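Local coordinates for cytokinesis protein 2 (Saccharomyces cerevisiae, PDB 4WPE) that scaffolds cytokinesis at the bud neck, binding phospholipids, actin filaments and myosin II and mediating the cytoskeletal rearrangements required for cytokinesis, here represented by its F-BAR domain, at residues I155-L160 with R178-W183; K141-L146 with D195-E200. All coordinates share one frame; numbering follows the deposited sequence.

Contact 1 (I155-L160 with R178-W183); sequences IRFRDL and RELLKW
Phe157 and Leu160 of one helix mesh with Leu180 and Trp183 of the other, in an antiparallel helix pair that forms part of the elongated F-BAR domain. The axes of segments 155-160 and 178-183 come within 9.0 Å of each other, and no hydrogen bond crosses between the segments. Apolar packing does most of the joining. Leu160 sets its CB 3.7 Å from Leu180 CD1, while its own CD1 reaches Trp183 CD1 at 3.8 Å. Both Leu160 methyls also rest against Glu179 CB, and the branched, flexible shape of leucine suits such a shared site. The Phe157 ring crosses Leu180 obliquely, with Phe157 CE1 4.0 Å from Leu180 CG, and its edge meets the Leu180 carbonyl O in the plane of the ring, so the weakly positive ring hydrogens face the oxygen. Aromatic face contacts come from Arg156. With CG anti to the backbone N (chi1 -178°), its aliphatic stem is carried over the indole: Arg156 CG stands 4.0 Å from the centroid of the Trp183 five-membered ring, only 1° off the normal, a CH-pi contact. Farther along, the guanidinium is turned 46° from the indole plane, and as Arg156 CZ stands 5.0 Å from the centroid of the Trp183 six-membered ring, any cation-pi attraction is weak at most. Replacing Trp183 by an alanine would probably leave the Arg156 stem without a surface to lie on and Leu160 CD1 without one of its partners. Outside the two segments, the Trp183 side chain also touches Ala153. Within its own helix, Glu179 OE1 lies at the edge of the Trp183 ring, in its plane.

Contact 2 (K141-L146 with D195-E200); sequences KGCEVL and DVLKQE
Leu197 points across from its helix at the backbone of Gly142, while Cys143 lies alongside and brings its SG to the partner backbone. With CG anti to the backbone N (chi1 -169°), the leucine extends toward the opposite helix, and Leu197 CD2 comes to 3.8 Å from Gly142 O. Any side chain in place of Gly142 would point toward that methyl, so glycine's lack of one is consistent with the close approach. Beside the leucine, Cys143 SG lies 3.5 Å from Leu197 O, without a hydrogen bond, and 4.1 Å from Leu197 CG. Cys143 SG also lies 3.8 Å from Lys198 CA, and approaches Lys198 CG more loosely. The lysine thus offers its root to the sulfur, while the chain beyond CG runs on extended. Leu146, about one turn after Cys143, makes only a loose touch, Leu146 CD1 to Leu197 CD2 at 4.5 Å, and packs additionally on Tyr190 and Gln193 of the long helix 170-259. This is a modest piece of the antiparallel F-BAR helix pairing, burying 184 Å². Since no hydrogen bond or salt bridge links the segments, their adhesion depends on van der Waals contact and on apolar groups only partly withdrawn from water.

How the contacts relate
Both contacts join helix 76-162 to helix 170-259, and contact 1 is nested inside the loop closed by contact 2. Their centres are 23 Å apart and their nearest atoms about 10 Å, so they are separate points along one seam. Contact 1 lies farther out, its centre about 62 Å from the centre of the chain against 41 Å for contact 2. Cys143 and Phe157 are two heptads apart, as are Trp183 and Leu197, so the pairing keeps the same register at both points, consistent with the coiled coil predicted here. The angle between the segments' helix directions is 154° at contact 1 and 161° at contact 2, and contact 1 buries about twice the surface.

Contact 1 (I155-L160 with R178-W183)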
loop_
_atom_site.group_PDB
_atom_site.type_symbol
_atom_site.label_atom_id
_atom_site.label_comp_id
_atom_site.label_asym_id
_atom_site.label_seq_id
_atom_site.Cartn_x
_atom_site.Cartn_y
_atom_site.Cartn_z
ATOM N N ILE A 155 -13.721 81.702 -17.026
ATOM C CA ILE A 155 -13.082 82.273 -18.204
ATOM C C ILE A 155 -14.111 82.956 -19.098
ATOM O O ILE A 155 -13.866 84.047 -19.613
ATOM C CB ILE A 155 -12.316 81.201 -19.004
ATOM C CG1 ILE A 155 -10.980 80.895 -18.328
ATOM C CG2 ILE A 155 -12.052 81.667 -20.421
ATOM C CD1 ILE A 155 -10.284 79.673 -18.884
ATOM N N ARG A 156 -15.269 82.326 -19.268
ATOM C CA ARG A 156 -16.313 82.904 -20.108
ATOM C C ARG A 156 -16.906 84.151 -19.453
ATOM O O ARG A 156 -17.382 85.057 -20.139
ATOM C CB ARG A 156 -17.409 81.878 -20.404
ATOM C CG ARG A 156 -18.510 82.399 -21.320
ATOM C CD ARG A 156 -18.977 81.344 -22.308
ATOM N NE ARG A 156 -18.580 79.997 -21.912
ATOM C CZ ARG A 156 -17.982 79.125 -22.718
ATOM N NH1 ARG A 156 -17.707 79.462 -23.972
ATOM N NH2 ARG A 156 -17.657 77.920 -22.270
ATOM N N PHE A 157 -16.861 84.210 -18.126
ATOM C CA PHE A 157 -17.301 85.405 -17.417
ATOM C C PHE A 157 -16.350 86.574 -17.658
ATOM O O PHE A 157 -16.792 87.681 -17.949
ATOM C CB PHE A 157 -17.428 85.137 -15.917
ATOM C CG PHE A 157 -17.748 86.365 -15.107
ATOM C CD1 PHE A 157 -19.035 86.879 -15.080
ATOM C CD2 PHE A 157 -16.764 87.002 -14.368
ATOM C CE1 PHE A 157 -19.334 88.009 -14.336
ATOM C CE2 PHE A 157 -17.055 88.133 -13.621
ATOM C CZ PHE A 157 -18.343 88.636 -13.605
ATOM N N ARG A 158 -15.048 86.324 -17.534
ATOM C CA ARG A 158 -14.046 87.371 -17.727
ATOM C C ARG A 158 -14.038 87.861 -19.171
ATOM O O ARG A 158 -13.794 89.040 -19.434
ATOM C CB ARG A 158 -12.654 86.871 -17.333
ATOM N N ASP A 159 -14.306 86.953 -20.104
ATOM C CA ASP A 159 -14.386 87.319 -21.514
ATOM C C ASP A 159 -15.559 88.253 -21.777
ATOM O O ASP A 159 -15.436 89.226 -22.517
ATOM C CB ASP A 159 -14.514 86.075 -22.393
ATOM C CG ASP A 159 -13.234 85.268 -22.448
ATOM O OD1 ASP A 159 -12.329 85.523 -21.626
ATOM O OD2 ASP A 159 -13.136 84.376 -23.318
ATOM N N LEU A 160 -16.697 87.949 -21.165
ATOM C CA LEU A 160 -17.909 88.729 -21.373
ATOM C C LEU A 160 -17.808 90.137 -20.791
ATOM O O LEU A 160 -18.343 91.090 -21.361
ATOM C CB LEU A 160 -19.114 88.001 -20.775
ATOM C CG LEU A 160 -19.635 86.828 -21.605
ATOM C CD1 LEU A 160 -20.537 85.937 -20.770
ATOM C CD2 LEU A 160 -20.369 87.340 -22.835
ATOM N N ARG A 178 -26.976 90.070 -19.914
ATOM C CA ARG A 178 -27.639 88.825 -19.522
ATOM C C ARG A 178 -26.633 87.692 -19.402
ATOM O O ARG A 178 -26.615 86.958 -18.411
ATOM C CB ARG A 178 -28.723 88.436 -20.529
ATOM C CG ARG A 178 -30.017 89.213 -20.400
ATOM C CD ARG A 178 -31.100 88.589 -21.262
ATOM N NE ARG A 178 -32.255 89.469 -21.421
ATOM C CZ ARG A 178 -33.300 89.484 -20.599
ATOM N NH1 ARG A 178 -33.336 88.672 -19.549
ATOM N NH2 ARG A 178 -34.309 90.315 -20.822
ATOM N N GLU A 179 -25.808 87.553 -20.434
ATOM C CA GLU A 179 -24.750 86.554 -20.454
ATOM C C GLU A 179 -23.791 86.750 -19.289
ATOM O O GLU A 179 -23.294 85.785 -18.710
ATOM C CB GLU A 179 -23.993 86.615 -21.778
ATOM C CG GLU A 179 -24.794 86.096 -22.958
ATOM C CD GLU A 179 -25.239 84.661 -22.758
ATOM O OE1 GLU A 179 -24.362 83.783 -22.615
ATOM O OE2 GLU A 179 -26.463 84.411 -22.743
ATOM N N LEU A 180 -23.544 88.008 -18.944
ATOM C CA LEU A 180 -22.652 88.333 -17.844
ATOM C C LEU A 180 -23.145 87.715 -16.537
ATOM O O LEU A 180 -22.390 87.040 -15.843
ATOM C CB LEU A 180 -22.517 89.850 -17.698
ATOM C CG LEU A 180 -21.265 90.349 -16.977
ATOM C CD1 LEU A 180 -20.055 90.163 -17.866
ATOM C CD2 LEU A 180 -21.411 91.805 -16.569
ATOM N N LEU A 181 -24.416 87.933 -16.213
ATOM C CA LEU A 181 -24.964 87.467 -14.944
ATOM C C LEU A 181 -25.195 85.951 -14.980
ATOM O O LEU A 181 -25.046 85.270 -13.964
ATOM C CB LEU A 181 -26.266 88.214 -14.620
ATOM C CG LEU A 181 -26.672 88.486 -13.161
ATOM C CD1 LEU A 181 -28.008 89.214 -13.115
ATOM C CD2 LEU A 181 -26.730 87.232 -12.283
ATOM N N LYS A 182 -25.556 85.427 -16.149
ATOM C CA LYS A 182 -25.752 83.992 -16.309
ATOM C C LYS A 182 -24.484 83.230 -15.950
ATOM O O LYS A 182 -24.536 82.199 -15.275
ATOM C CB LYS A 182 -26.171 83.650 -17.741
ATOM C CG LYS A 182 -26.226 82.148 -18.014
ATOM C CD LYS A 182 -26.485 81.846 -19.483
ATOM C CE LYS A 182 -26.374 80.352 -19.761
ATOM N NZ LYS A 182 -26.427 80.056 -21.221
ATOM N N TRP A 183 -23.343 83.750 -16.395
ATOM C CA TRP A 183 -22.067 83.087 -16.159
ATOM C C TRP A 183 -21.408 83.566 -14.874
ATOM O O TRP A 183 -20.445 82.964 -14.397
ATOM C CB TRP A 183 -21.142 83.287 -17.359
ATOM C CG TRP A 183 -21.560 82.417 -18.488
ATOM C CD1 TRP A 183 -22.260 82.787 -19.595
ATOM C CD2 TRP A 183 -21.352 81.006 -18.594
ATOM N NE1 TRP A 183 -22.483 81.696 -20.400
ATOM C CE2 TRP A 183 -21.935 80.588 -19.804
ATOM C CE3 TRP A 183 -20.718 80.056 -17.786
ATOM C CZ2 TRP A 183 -21.903 79.263 -20.230
ATOM C CZ3 TRP A 183 -20.687 78.740 -18.209
ATOM C CH2 TRP A 183 -21.275 78.356 -19.420
#

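Contact 2 (K141-L146 with D195-E200)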
loop_
_atom_site.group_PDB
_atom_site.type_symbol
_atom_site.label_atom_id
_atom_site.label_comp_id
_atom_site.label_asym_id
_atom_site.label_seq_id
_atom_site.Cartn_x
_atom_site.Cartn_y
_atom_site.Cartn_z
ATOM N N LYS A 141 -12.934 61.779 -9.661
ATOM C CA LYS A 141 -13.187 62.154 -11.047
ATOM C C LYS A 141 -14.211 63.279 -11.105
ATOM O O LYS A 141 -14.105 64.186 -11.928
ATOM C CB LYS A 141 -13.673 60.951 -11.857
ATOM N N GLY A 142 -15.196 63.215 -10.214
ATOM C CA GLY A 142 -16.233 64.227 -10.137
ATOM C C GLY A 142 -15.697 65.605 -9.795
ATOM O O GLY A 142 -16.179 66.608 -10.313
ATOM N N CYS A 143 -14.699 65.648 -8.917
ATOM C CA CYS A 143 -14.066 66.902 -8.521
ATOM C C CYS A 143 -13.336 67.539 -9.692
ATOM O O CYS A 143 -13.505 68.726 -9.975
ATOM C CB CYS A 143 -13.084 66.671 -7.371
ATOM S SG CYS A 143 -13.849 66.511 -5.752
ATOM N N GLU A 144 -12.517 66.740 -10.366
ATOM C CA GLU A 144 -11.732 67.227 -11.488
ATOM C C GLU A 144 -12.638 67.707 -12.615
ATOM O O GLU A 144 -12.370 68.735 -13.237
ATOM C CB GLU A 144 -10.777 66.137 -11.980
ATOM C CG GLU A 144 -9.686 65.806 -10.969
ATOM C CD GLU A 144 -8.967 64.503 -11.266
ATOM O OE1 GLU A 144 -9.258 63.876 -12.308
ATOM O OE2 GLU A 144 -8.110 64.104 -10.448
ATOM N N VAL A 145 -13.715 66.965 -12.863
ATOM C CA VAL A 145 -14.688 67.336 -13.886
ATOM C C VAL A 145 -15.252 68.731 -13.634
ATOM O O VAL A 145 -15.270 69.575 -14.533
ATOM C CB VAL A 145 -15.855 66.327 -13.952
ATOM C CG1 VAL A 145 -17.070 66.947 -14.630
ATOM C CG2 VAL A 145 -15.423 65.061 -14.672
ATOM N N LEU A 146 -15.695 68.970 -12.406
ATOM C CA LEU A 146 -16.302 70.245 -12.055
ATOM C C LEU A 146 -15.277 71.371 -11.973
ATOM O O LEU A 146 -15.610 72.532 -12.211
ATOM C CB LEU A 146 -17.059 70.129 -10.734
ATOM C CG LEU A 146 -18.566 70.306 -10.908
ATOM C CD1 LEU A 146 -19.303 70.044 -9.608
ATOM C CD2 LEU A 146 -18.864 71.702 -11.431
ATOM N N ASP A 195 -16.944 72.795 -3.827
ATOM C CA ASP A 195 -16.530 72.761 -2.430
ATOM C C ASP A 195 -17.174 71.590 -1.699
ATOM O O ASP A 195 -16.518 70.909 -0.913
ATOM C CB ASP A 195 -16.879 74.072 -1.726
ATOM C CG ASP A 195 -15.956 75.214 -2.119
ATOM O OD1 ASP A 195 -14.798 74.949 -2.508
ATOM O OD2 ASP A 195 -16.393 76.381 -2.038
ATOM N N VAL A 196 -18.457 71.357 -1.966
ATOM C CA VAL A 196 -19.177 70.278 -1.304
ATOM C C VAL A 196 -18.684 68.915 -1.795
ATOM O O VAL A 196 -18.472 67.998 -0.997
ATOM C CB VAL A 196 -20.713 70.399 -1.507
ATOM C CG1 VAL A 196 -21.068 70.595 -2.968
ATOM C CG2 VAL A 196 -21.425 69.175 -0.944
ATOM N N LEU A 197 -18.473 68.794 -3.101
ATOM C CA LEU A 197 -17.995 67.546 -3.677
ATOM C C LEU A 197 -16.561 67.274 -3.242
ATOM O O LEU A 197 -16.136 66.119 -3.169
ATOM C CB LEU A 197 -18.099 67.580 -5.203
ATOM C CG LEU A 197 -17.887 66.244 -5.919
ATOM C CD1 LEU A 197 -18.482 65.080 -5.127
ATOM C CD2 LEU A 197 -18.484 66.300 -7.315
ATOM N N LYS A 198 -15.817 68.336 -2.948
ATOM C CA LYS A 198 -14.487 68.174 -2.380
ATOM C C LYS A 198 -14.608 67.529 -1.010
ATOM O O LYS A 198 -13.899 66.575 -0.709
ATOM C CB LYS A 198 -13.751 69.508 -2.271
ATOM C CG LYS A 198 -12.894 69.860 -3.483
ATOM C CD LYS A 198 -12.063 71.106 -3.209
ATOM C CE LYS A 198 -11.124 71.427 -4.360
ATOM N NZ LYS A 198 -10.240 72.584 -4.033
ATOM N N GLN A 199 -15.525 68.030 -0.189
ATOM C CA GLN A 199 -15.659 67.513 1.169
ATOM C C GLN A 199 -16.234 66.094 1.183
ATOM O O GLN A 199 -15.911 65.298 2.063
ATOM C CB GLN A 199 -16.508 68.462 2.021
ATOM C CG GLN A 199 -15.819 68.878 3.318
ATOM C CD GLN A 199 -14.690 69.870 3.093
ATOM O OE1 GLN A 199 -14.805 70.779 2.274
ATOM N NE2 GLN A 199 -13.586 69.689 3.814
ATOM N N GLU A 200 -17.071 65.776 0.200
ATOM C CA GLU A 200 -17.587 64.415 0.053
ATOM C C GLU A 200 -16.453 63.438 -0.222
ATOM O O GLU A 200 -16.469 62.297 0.236
ATOM C CB GLU A 200 -18.619 64.339 -1.073
ATOM C CG GLU A 200 -19.995 64.836 -0.690
ATOM C CD GLU A 200 -21.014 64.608 -1.787
ATOM O OE1 GLU A 200 -20.680 63.921 -2.778
ATOM O OE2 GLU A 200 -22.146 65.120 -1.664
#